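Local coordinates for putative cell filamentation protein (Bartonella quintana, PDB 4N67) that binds ADP in its Fic domain and is a putative host-targeted effector, probably able to transfer AMP onto proteins, at residues Q122-K127 with A143-A148. The protein carries 2 engineered substitutions. Sequence-based numbering, arbitrary orientation.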
loop_
_atom_site.group_PDB
_atom_site.type_symbol
_atom_site.label_atom_id
_atom_site.label_comp_id
_atom_site.label_asym_id
_atom_site.label_seq_id
_atom_site.Cartn_x
_atom_site.Cartn_y
_atom_site.Cartn_z
ATOM N N GLN A 122 4.110 -15.948 2.208
ATOM C CA GLN A 122 4.577 -17.117 2.931
ATOM C C GLN A 122 4.829 -16.832 4.405
ATOM O O GLN A 122 4.530 -17.676 5.277
ATOM C CB GLN A 122 5.828 -17.665 2.280
ATOM C CG GLN A 122 5.564 -18.228 0.894
ATOM C CD GLN A 122 6.846 -18.546 0.153
ATOM O OE1 GLN A 122 7.844 -17.851 0.300
ATOM N NE2 GLN A 122 6.835 -19.626 -0.624
ATOM N N ARG A 123 5.382 -15.657 4.703
ATOM C CA ARG A 123 5.630 -15.281 6.092
ATOM C C ARG A 123 4.289 -15.130 6.837
ATOM O O ARG A 123 4.127 -15.622 7.987
ATOM C CB ARG A 123 6.494 -14.004 6.175
ATOM C CG ARG A 123 7.976 -14.258 5.913
ATOM C CD ARG A 123 8.876 -13.056 6.195
ATOM N NE ARG A 123 8.934 -12.156 5.042
ATOM C CZ ARG A 123 8.529 -10.879 4.995
ATOM N NH1 ARG A 123 8.028 -10.234 6.059
ATOM N NH2 ARG A 123 8.651 -10.224 3.858
ATOM N N LEU A 124 3.296 -14.497 6.189
ATOM C CA LEU A 124 1.994 -14.326 6.837
ATOM C C LEU A 124 1.337 -15.674 7.083
ATOM O O LEU A 124 0.771 -15.905 8.150
ATOM C CB LEU A 124 1.065 -13.390 6.060
ATOM C CG LEU A 124 1.490 -11.939 6.146
ATOM C CD1 LEU A 124 0.733 -11.142 5.095
ATOM C CD2 LEU A 124 1.261 -11.403 7.545
ATOM N N THR A 125 1.428 -16.580 6.116
ATOM C CA THR A 125 0.844 -17.910 6.309
ATOM C C THR A 125 1.538 -18.627 7.456
ATOM O O THR A 125 0.883 -19.233 8.322
ATOM C CB THR A 125 0.924 -18.765 5.036
ATOM O OG1 THR A 125 0.150 -18.150 4.007
ATOM C CG2 THR A 125 0.382 -20.171 5.326
ATOM N N ALA A 126 2.861 -18.554 7.494
ATOM C CA ALA A 126 3.600 -19.258 8.556
ATOM C C ALA A 126 3.257 -18.710 9.940
ATOM O O ALA A 126 3.268 -19.438 10.929
ATOM C CB ALA A 126 5.087 -19.134 8.323
ATOM N N LYS A 127 2.986 -17.404 10.014
ATOM C CA LYS A 127 2.657 -16.776 11.274
ATOM C C LYS A 127 1.163 -16.678 11.512
ATOM O O LYS A 127 0.737 -15.943 12.395
ATOM C CB LYS A 127 3.286 -15.387 11.346
ATOM C CG LYS A 127 4.795 -15.442 11.355
ATOM C CD LYS A 127 5.428 -14.107 11.691
ATOM C CE LYS A 127 6.776 -14.339 12.355
ATOM N NZ LYS A 127 7.535 -13.064 12.426
ATOM N N ALA A 143 4.734 -3.942 11.890
ATOM C CA ALA A 143 5.722 -2.990 11.347
ATOM C C ALA A 143 6.616 -3.663 10.314
ATOM O O ALA A 143 6.940 -3.044 9.287
ATOM C CB ALA A 143 6.563 -2.369 12.468
ATOM N N GLU A 144 7.018 -4.912 10.578
ATOM C CA GLU A 144 7.828 -5.662 9.606
ATOM C C GLU A 144 7.057 -5.933 8.308
ATOM O O GLU A 144 7.610 -5.858 7.212
ATOM C CB GLU A 144 8.343 -6.966 10.202
ATOM C CG GLU A 144 9.334 -6.756 11.328
ATOM C CD GLU A 144 10.067 -8.030 11.731
ATOM O OE1 GLU A 144 10.076 -8.994 10.929
ATOM O OE2 GLU A 144 10.627 -8.073 12.851
ATOM N N VAL A 145 5.781 -6.259 8.418
ATOM C CA VAL A 145 4.975 -6.479 7.232
ATOM C C VAL A 145 4.923 -5.163 6.444
ATOM O O VAL A 145 5.073 -5.128 5.210
ATOM C CB VAL A 145 3.546 -6.940 7.615
ATOM C CG1 VAL A 145 2.595 -6.880 6.422
ATOM C CG2 VAL A 145 3.599 -8.328 8.224
ATOM N N PHE A 146 4.708 -4.063 7.151
ATOM C CA PHE A 146 4.594 -2.759 6.482
ATOM C C PHE A 146 5.898 -2.377 5.791
ATOM O O PHE A 146 5.882 -1.862 4.667
ATOM C CB PHE A 146 4.184 -1.646 7.455
ATOM C CG PHE A 146 3.616 -0.463 6.757
ATOM C CD1 PHE A 146 2.303 -0.511 6.306
ATOM C CD2 PHE A 146 4.396 0.626 6.422
ATOM C CE1 PHE A 146 1.757 0.513 5.590
ATOM C CE2 PHE A 146 3.837 1.693 5.713
ATOM C CZ PHE A 146 2.510 1.619 5.299
ATOM N N THR A 147 7.023 -2.575 6.454
ATOM C CA THR A 147 8.290 -2.220 5.789
ATOM C C THR A 147 8.523 -3.115 4.564
ATOM O O THR A 147 9.040 -2.644 3.558
ATOM C CB THR A 147 9.491 -2.238 6.737
ATOM O OG1 THR A 147 9.616 -3.510 7.334
ATOM C CG2 THR A 147 9.297 -1.228 7.839
ATOM N N ALA A 148 8.128 -4.387 4.630
ATOM C CA ALA A 148 8.209 -5.253 3.457
ATOM C C ALA A 148 7.346 -4.728 2.314
ATOM O O ALA A 148 7.780 -4.675 1.152
ATOM C CB ALA A 148 7.814 -6.669 3.826
#
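The backbone bond from K127 N to R123 O, at 2.9 Å, closes the last turn of helix 112-126, and from this turn R123 and L124 reach across to A148 and V145 on helix 135-152. The two helix segments run in opposite directions, with the CA atoms of L124 and V145 8.4 Å apart. R123 first extends away from its own helix and then bends at chi3 (-85°), which swings the guanidinium alongside the neighbouring helix. There NH2 meets A148 CB at 3.7 Å. The methyl lies at the edge of the guanidinium, in its plane, rather than over a face. One turn earlier along the second helix, the E144 carboxylate is near without forming a salt bridge: OE1 stays 5.4 Å from R123 NH1 and 5.0 Å from K127 NZ, so any attraction is probably long-range and weak. The lysine instead hydrogen-bonds through NZ to OD1 of N141.

Deeper in, L124 CD2 touches V145 CG2 at 3.9 Å, and the two side chains cross at about a right angle. V145 has CG1 anti to its backbone N (chi1 167°), leaving CG2 as the branch that meets the leucine. L124 also packs on F57, L130, F166 and L170, while V145 touches M167, so helix 164-174 helps build this apolar layer. F146, next along the chain, reaches the bound ADP. This is antiparallel helix packing within the mainly helical Fic domain, between helix 112-126 and helix 135-152, the second of which leads into HPFRKGNGR, this protein's variant of the Fic signature loop.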